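Local structure of cytochrome c (Rhodothermus marinus, 3CP5) at residues 18-23 with 68-73; 27-32 with 113-118. The protein carries a single covalently attached heme c and probably serves as an electron-transfer protein. All blocks are in the same frame, centred on the assembly; numbering follows the deposited sequence.

Contact 1 (18-23 with 68-73). With HEC (heme c), chain C.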
loop_
_atom_site.group_PDB
_atom_site.type_symbol
_atom_site.label_atom_id
_atom_site.label_comp_id
_atom_site.label_asym_id
_atom_site.label_seq_id
_atom_site.Cartn_x
_atom_site.Cartn_y
_atom_site.Cartn_z
ATOM N N GLY A 18 -10.695 -3.283 7.537
ATOM C CA GLY A 18 -11.342 -2.864 6.316
ATOM C C GLY A 18 -10.834 -1.556 5.776
ATOM O O GLY A 18 -9.913 -0.954 6.369
ATOM N N PRO A 19 -11.416 -1.066 4.670
ATOM C CA PRO A 19 -12.618 -1.575 4.051
ATOM C C PRO A 19 -12.498 -2.837 3.220
ATOM O O PRO A 19 -13.495 -3.547 3.087
ATOM C CB PRO A 19 -13.021 -0.440 3.105
ATOM C CG PRO A 19 -11.769 0.304 2.781
ATOM C CD PRO A 19 -10.949 0.195 4.061
ATOM N N VAL A 20 -11.337 -3.133 2.676
ATOM C CA VAL A 20 -11.153 -4.309 1.833
ATOM C C VAL A 20 -11.048 -5.555 2.706
ATOM O O VAL A 20 -10.419 -5.489 3.779
ATOM C CB VAL A 20 -9.910 -4.109 0.932
ATOM C CG1 VAL A 20 -9.585 -5.386 0.162
ATOM C CG2 VAL A 20 -10.105 -2.936 -0.004
ATOM N N LYS A 21 -11.668 -6.640 2.247
ATOM C CA LYS A 21 -11.597 -7.925 2.929
ATOM C C LYS A 21 -10.788 -8.934 2.129
ATOM O O LYS A 21 -10.165 -9.839 2.721
ATOM C CB LYS A 21 -13.018 -8.481 3.162
ATOM C CG LYS A 21 -13.866 -7.663 4.124
ATOM C CD LYS A 21 -15.214 -8.236 4.493
ATOM C CE LYS A 21 -15.991 -7.370 5.473
ATOM N NZ LYS A 21 -15.564 -7.605 6.892
ATOM N N GLN A 22 -10.811 -8.825 0.832
ATOM C CA GLN A 22 -10.184 -9.805 -0.062
ATOM C C GLN A 22 -9.803 -9.102 -1.352
ATOM O O GLN A 22 -10.380 -8.082 -1.729
ATOM C CB GLN A 22 -11.087 -11.045 -0.276
ATOM C CG GLN A 22 -12.324 -10.698 -1.094
ATOM C CD GLN A 22 -13.360 -11.795 -1.039
ATOM O OE1 GLN A 22 -13.719 -12.256 0.024
ATOM N NE2 GLN A 22 -13.851 -12.246 -2.127
ATOM N N VAL A 23 -8.824 -9.666 -2.062
ATOM C CA VAL A 23 -8.395 -9.156 -3.340
ATOM C C VAL A 23 -8.317 -10.293 -4.363
ATOM O O VAL A 23 -8.200 -11.481 -4.007
ATOM C CB VAL A 23 -7.020 -8.485 -3.274
ATOM C CG1 VAL A 23 -7.059 -7.297 -2.331
ATOM C CG2 VAL A 23 -5.968 -9.489 -2.882
ATOM N N GLY A 68 0.864 -8.443 3.373
ATOM C CA GLY A 68 -0.172 -8.954 2.519
ATOM C C GLY A 68 -0.916 -7.870 1.769
ATOM O O GLY A 68 -0.870 -6.675 2.089
ATOM N N PRO A 69 -1.605 -8.285 0.709
ATOM C CA PRO A 69 -2.300 -7.305 -0.144
ATOM C C PRO A 69 -3.450 -6.592 0.514
ATOM O O PRO A 69 -3.719 -5.425 0.180
ATOM C CB PRO A 69 -2.699 -8.174 -1.341
ATOM C CG PRO A 69 -2.886 -9.543 -0.795
ATOM C CD PRO A 69 -1.690 -9.662 0.138
ATOM N N VAL A 70 -4.163 -7.222 1.431
ATOM C CA VAL A 70 -5.286 -6.573 2.091
ATOM C C VAL A 70 -4.736 -5.499 3.001
ATOM O O VAL A 70 -5.300 -4.372 3.032
ATOM C CB VAL A 70 -6.161 -7.599 2.806
ATOM C CG1 VAL A 70 -7.248 -6.890 3.576
ATOM C CG2 VAL A 70 -6.735 -8.586 1.791
ATOM N N TYR A 71 -3.679 -5.737 3.751
ATOM C CA TYR A 71 -3.022 -4.662 4.487
ATOM C C TYR A 71 -2.655 -3.502 3.599
ATOM O O TYR A 71 -2.909 -2.363 3.940
ATOM C CB TYR A 71 -1.793 -5.215 5.216
ATOM C CG TYR A 71 -0.910 -4.202 5.919
ATOM C CD1 TYR A 71 -1.113 -3.863 7.250
ATOM C CD2 TYR A 71 0.130 -3.572 5.266
ATOM C CE1 TYR A 71 -0.290 -2.929 7.859
ATOM C CE2 TYR A 71 0.973 -2.655 5.842
ATOM C CZ TYR A 71 0.757 -2.342 7.161
ATOM O OH TYR A 71 1.581 -1.419 7.769
ATOM N N ILE A 72 -1.988 -3.765 2.481
ATOM C CA ILE A 72 -1.531 -2.659 1.662
ATOM C C ILE A 72 -2.705 -1.863 1.103
ATOM O O ILE A 72 -2.662 -0.638 1.098
ATOM C CB ILE A 72 -0.642 -3.204 0.540
ATOM C CG1 ILE A 72 0.652 -3.826 1.098
ATOM C CG2 ILE A 72 -0.294 -2.134 -0.493
ATOM C CD1 ILE A 72 1.390 -4.706 0.094
ATOM N N MET A 73 -3.777 -2.519 0.635
ATOM C CA MET A 73 -4.973 -1.826 0.149
ATOM C C MET A 73 -5.595 -0.965 1.227
ATOM O O MET A 73 -5.980 0.185 0.974
ATOM C CB MET A 73 -6.022 -2.847 -0.345
ATOM C CG MET A 73 -5.569 -3.643 -1.555
ATOM S SD MET A 73 -5.744 -2.648 -3.049
ATOM C CE MET A 73 -7.517 -2.648 -3.238
HETATM FE FE HEC C . 2.315 5.914 2.769
HETATM C CHA HEC C . 3.295 4.018 5.440
HETATM C CHB HEC C . 1.709 3.094 0.955
HETATM C CHC HEC C . 1.017 7.850 0.252
HETATM C CHD HEC C . 3.450 8.698 4.327
HETATM N NA HEC C . 2.496 3.968 3.125
HETATM C C1A HEC C . 2.865 3.333 4.313
HETATM C C2A HEC C . 2.690 1.909 4.167
HETATM C C3A HEC C . 2.282 1.649 2.917
HETATM C C4A HEC C . 2.131 2.948 2.276
HETATM C CMA HEC C . 1.995 0.281 2.260
HETATM C CAA HEC C . 3.095 0.827 5.196
HETATM C CBA HEC C . 4.521 0.309 4.998
HETATM C CGA HEC C . 4.842 -0.901 5.843
HETATM O O1A HEC C . 6.067 -1.244 5.929
HETATM O O2A HEC C . 3.899 -1.547 6.372
HETATM N NB HEC C . 1.573 5.576 0.944
HETATM C C1B HEC C . 1.529 4.338 0.333
HETATM C C2B HEC C . 0.988 4.487 -0.993
HETATM C C3B HEC C . 0.702 5.805 -1.198
HETATM C C4B HEC C . 1.075 6.480 0.029
HETATM C CMB HEC C . 0.821 3.291 -1.964
HETATM C CAB HEC C . -0.043 6.444 -2.387
HETATM C CBB HEC C . -1.330 5.907 -2.621
HETATM N NC HEC C . 2.182 7.874 2.405
HETATM C C1C HEC C . 1.577 8.518 1.326
HETATM C C2C HEC C . 1.713 9.955 1.446
HETATM C C3C HEC C . 2.393 10.207 2.575
HETATM C C4C HEC C . 2.737 8.924 3.142
HETATM C CMC HEC C . 1.351 10.907 0.314
HETATM C CAC HEC C . 3.017 11.552 3.056
HETATM C CBC HEC C . 2.054 12.583 3.238
HETATM N ND HEC C . 3.181 6.263 4.536
HETATM C C1D HEC C . 3.600 7.506 4.997
HETATM C C2D HEC C . 4.224 7.344 6.311
HETATM C C3D HEC C . 4.072 6.059 6.652
HETATM C C4D HEC C . 3.498 5.379 5.508
HETATM C CMD HEC C . 4.787 8.564 7.090
HETATM C CAD HEC C . 4.411 5.348 7.975
HETATM C CBD HEC C . 3.159 5.324 8.887
HETATM C CGD HEC C . 2.758 6.741 9.227
HETATM O O1D HEC C . 1.621 7.163 8.868
HETATM O O2D HEC C . 3.650 7.426 9.857
#

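Contact 2 (27-32 with 113-118)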
loop_
_atom_site.group_PDB
_atom_site.type_symbol
_atom_site.label_atom_id
_atom_site.label_comp_id
_atom_site.label_asym_id
_atom_site.label_seq_id
_atom_site.Cartn_x
_atom_site.Cartn_y
_atom_site.Cartn_z
ATOM N N GLU A 27 -2.670 -14.979 -12.541
ATOM C CA GLU A 27 -1.397 -15.713 -12.283
ATOM C C GLU A 27 -0.180 -14.837 -12.522
ATOM O O GLU A 27 0.950 -14.944 -12.041
ATOM C CB GLU A 27 -1.099 -16.949 -13.122
ATOM C CG GLU A 27 0.344 -17.442 -13.146
ATOM C CD GLU A 27 1.003 -17.843 -11.845
ATOM O OE1 GLU A 27 1.588 -17.016 -11.097
ATOM O OE2 GLU A 27 0.970 -19.060 -11.529
ATOM N N GLN A 28 -0.421 -13.879 -13.390
ATOM C CA GLN A 28 0.685 -12.985 -13.615
ATOM C C GLN A 28 0.176 -11.566 -13.486
ATOM O O GLN A 28 -1.018 -11.305 -13.541
ATOM C CB GLN A 28 1.301 -13.159 -14.962
ATOM C CG GLN A 28 0.418 -13.553 -16.106
ATOM C CD GLN A 28 1.155 -14.613 -16.899
ATOM O OE1 GLN A 28 0.593 -15.628 -17.283
ATOM N NE2 GLN A 28 2.424 -14.323 -17.128
ATOM N N ILE A 29 1.165 -10.710 -13.331
ATOM C CA ILE A 29 0.853 -9.299 -13.338
ATOM C C ILE A 29 0.173 -8.882 -14.638
ATOM O O ILE A 29 0.608 -9.290 -15.706
ATOM C CB ILE A 29 2.139 -8.518 -13.105
ATOM C CG1 ILE A 29 2.572 -8.692 -11.642
ATOM C CG2 ILE A 29 2.023 -7.037 -13.452
ATOM C CD1 ILE A 29 4.028 -8.474 -11.424
ATOM N N ASP A 30 -0.878 -8.064 -14.506
ATOM C CA ASP A 30 -1.586 -7.440 -15.636
ATOM C C ASP A 30 -0.820 -6.173 -15.949
ATOM O O ASP A 30 -0.814 -5.171 -15.252
ATOM C CB ASP A 30 -3.018 -7.193 -15.226
ATOM C CG ASP A 30 -3.852 -6.475 -16.217
ATOM O OD1 ASP A 30 -3.332 -5.713 -17.057
ATOM O OD2 ASP A 30 -5.105 -6.614 -16.171
ATOM N N ALA A 31 -0.056 -6.161 -17.030
ATOM C CA ALA A 31 0.902 -5.084 -17.289
ATOM C C ALA A 31 0.209 -3.751 -17.486
ATOM O O ALA A 31 0.699 -2.696 -17.061
ATOM C CB ALA A 31 1.788 -5.462 -18.468
ATOM N N ALA A 32 -0.952 -3.727 -18.136
ATOM C CA ALA A 32 -1.657 -2.449 -18.302
ATOM C C ALA A 32 -2.133 -1.923 -16.955
ATOM O O ALA A 32 -2.136 -0.703 -16.684
ATOM C CB ALA A 32 -2.856 -2.579 -19.206
ATOM N N ILE A 113 -2.484 0.525 -8.029
ATOM C CA ILE A 113 -1.250 0.801 -7.320
ATOM C C ILE A 113 -0.672 -0.478 -6.757
ATOM O O ILE A 113 0.548 -0.722 -6.845
ATOM C CB ILE A 113 -1.426 1.910 -6.253
ATOM C CG1 ILE A 113 -1.813 3.239 -6.905
ATOM C CG2 ILE A 113 -0.192 2.058 -5.402
ATOM C CD1 ILE A 113 -2.222 4.320 -5.941
ATOM N N LEU A 114 -1.516 -1.373 -6.216
ATOM C CA LEU A 114 -1.010 -2.657 -5.713
ATOM C C LEU A 114 -0.367 -3.482 -6.829
ATOM O O LEU A 114 0.709 -4.039 -6.617
ATOM C CB LEU A 114 -2.153 -3.461 -5.088
ATOM C CG LEU A 114 -1.844 -4.871 -4.597
ATOM C CD1 LEU A 114 -0.825 -4.827 -3.469
ATOM C CD2 LEU A 114 -3.032 -5.692 -4.217
ATOM N N GLU A 115 -0.932 -3.460 -8.013
ATOM C CA GLU A 115 -0.365 -4.129 -9.170
ATOM C C GLU A 115 1.019 -3.567 -9.532
ATOM O O GLU A 115 1.972 -4.330 -9.829
ATOM C CB GLU A 115 -1.291 -4.095 -10.386
ATOM C CG GLU A 115 -0.991 -5.227 -11.329
ATOM C CD GLU A 115 -1.518 -6.591 -10.962
ATOM O OE1 GLU A 115 -1.642 -7.423 -11.888
ATOM O OE2 GLU A 115 -1.835 -6.818 -9.776
ATOM N N TYR A 116 1.156 -2.249 -9.500
ATOM C CA TYR A 116 2.443 -1.607 -9.676
ATOM C C TYR A 116 3.453 -2.040 -8.625
ATOM O O TYR A 116 4.617 -2.368 -8.918
ATOM C CB TYR A 116 2.283 -0.094 -9.694
ATOM C CG TYR A 116 3.603 0.665 -9.695
ATOM C CD1 TYR A 116 4.470 0.586 -10.763
ATOM C CD2 TYR A 116 3.996 1.474 -8.657
ATOM C CE1 TYR A 116 5.679 1.293 -10.778
ATOM C CE2 TYR A 116 5.173 2.170 -8.646
ATOM C CZ TYR A 116 6.027 2.087 -9.714
ATOM O OH TYR A 116 7.212 2.753 -9.721
ATOM N N LEU A 117 3.052 -2.092 -7.372
ATOM C CA LEU A 117 3.909 -2.558 -6.288
ATOM C C LEU A 117 4.351 -4.011 -6.455
ATOM O O LEU A 117 5.484 -4.373 -6.195
ATOM C CB LEU A 117 3.283 -2.280 -4.922
ATOM C CG LEU A 117 3.119 -0.810 -4.547
ATOM C CD1 LEU A 117 2.249 -0.674 -3.312
ATOM C CD2 LEU A 117 4.453 -0.147 -4.287
ATOM N N ARG A 118 3.496 -4.904 -6.963
ATOM C CA ARG A 118 3.879 -6.279 -7.313
ATOM C C ARG A 118 4.941 -6.259 -8.416
ATOM O O ARG A 118 5.914 -7.017 -8.386
ATOM C CB ARG A 118 2.656 -7.084 -7.767
ATOM C CG ARG A 118 1.595 -7.283 -6.689
ATOM C CD ARG A 118 0.358 -8.004 -7.224
ATOM N NE ARG A 118 0.591 -9.397 -7.603
ATOM C CZ ARG A 118 0.112 -10.107 -8.594
ATOM N NH1 ARG A 118 -0.713 -9.635 -9.520
ATOM N NH2 ARG A 118 0.429 -11.375 -8.758
#

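Contact 1 (18-23 with 68-73)
Val20 to Val23 pass as an irregular loop across the first turn of helix 69-77, with Gln22 and Val70 nearest in backbone at 6.3 Å between their CA atoms and no hydrogen bond joining the two segments. Apolar side chains carry the contact, partly against each other and partly against loop peptide groups. Val70 stands at its middle: with CG1 anti to the backbone N (chi1 175°), the two methyls point at successive loop carbonyls, CG1 3.5 Å from Val20 O and CG2 3.8 Å from Lys21 O. A short branched residue suits this place, since its two methyls can follow two successive peptides of the loop. On the flanks, Val23 divides its branches, CG2 lying 3.7 Å from Pro69 CG and CG1 4.0 Å from Met73 CG. Met73 CB also lies beside Val20 CG2. Pro69 fits the first turn of a helix, where its missing N-H costs no bond, and Glu11 of helix 10-17 accepts from the next two backbone nitrogens, those of Val70 and Tyr71. Tyr71 leaves on the other side of the helix, toward the heme. Its OH donates to propionate oxygen O2A of heme c, 2.7 Å away and near the ring plane, and His86 meets the ring edge-to-face. A phenylalanine here would keep the ring but would probably leave propionate O2A without this hydrogen bond. Helix 69-77 thus presents two chemistries, an apolar surface that the loop covers without directional bonds and a phenol whose hydroxyl grips a heme carboxylate.

Contact 2 (27-32 with 113-118)
Ile29 lies against the side chain of Arg118, its CG1 over one face of the guanidinium, toward the rim of the group and 4.0 Å from NH1. Its CD1 reaches further along the helix to the backbone of Arg118, 3.8 Å from the carbonyl C. The other branch, CG2, lies along Glu115, 4.0 Å from OE1 and close to CG. A beta-branched residue fits here because it can cover two neighbouring side chains of one helix face at once. Glu115 supplies the polar link between the segments: its OE1 accepts from the backbone N of Asp30 at 2.8 Å, through the anti lone pair and with an almost straight N-H...O angle of 175°. The loop that leads into helix 31-44 is in this way tied to helix 107-123, the C-terminal helix of the cytochrome c fold. Asp30 is the N-cap of helix 31-44, and its OD1 accepts from the backbone N of Leu33, a role for which a short carboxylate is well suited. Within helix 107-123, Arg118 and Glu115 stand one turn apart and form a salt bridge, NH1 to OE2 at 3.0 Å. The acceptor lies in the guanidinium plane, yet the donor comes from above the carboxylate plane, 42° out of it. Arg111 makes a second salt bridge to OE2, which, with the amide at OE1, engages both oxygens of this buried carboxylate and probably helps to keep it ionised. The bend of Glu115 at chi2 (78°) turns the carboxylate forward from the line of CB, toward the arginine one turn on.

In the fold
Contacts 1 and 2 use successive parts of the chain from the loop after helix 10-17 into the start of helix 31-44: residues 18-23 cover helix 69-77, and residues 27-32 then meet helix 107-123. Their centres are 15 Å apart, but the two helices touch directly. Pro69 CB of contact 1 packs on Leu114 CD2 of contact 2 at 3.8 Å, and Ile72 CG2 lies 4.1 Å from Leu117 CD1. Each contact holds one residue of the heme pocket that takes no part in the loop packing: Tyr71 on helix 69-77 and Ile113, which touches heme c, on helix 107-123. The Glu115 side chain remains about 11 Å from the heme, and the side chain of Met73 about 10 Å from that of axial ligand Met100.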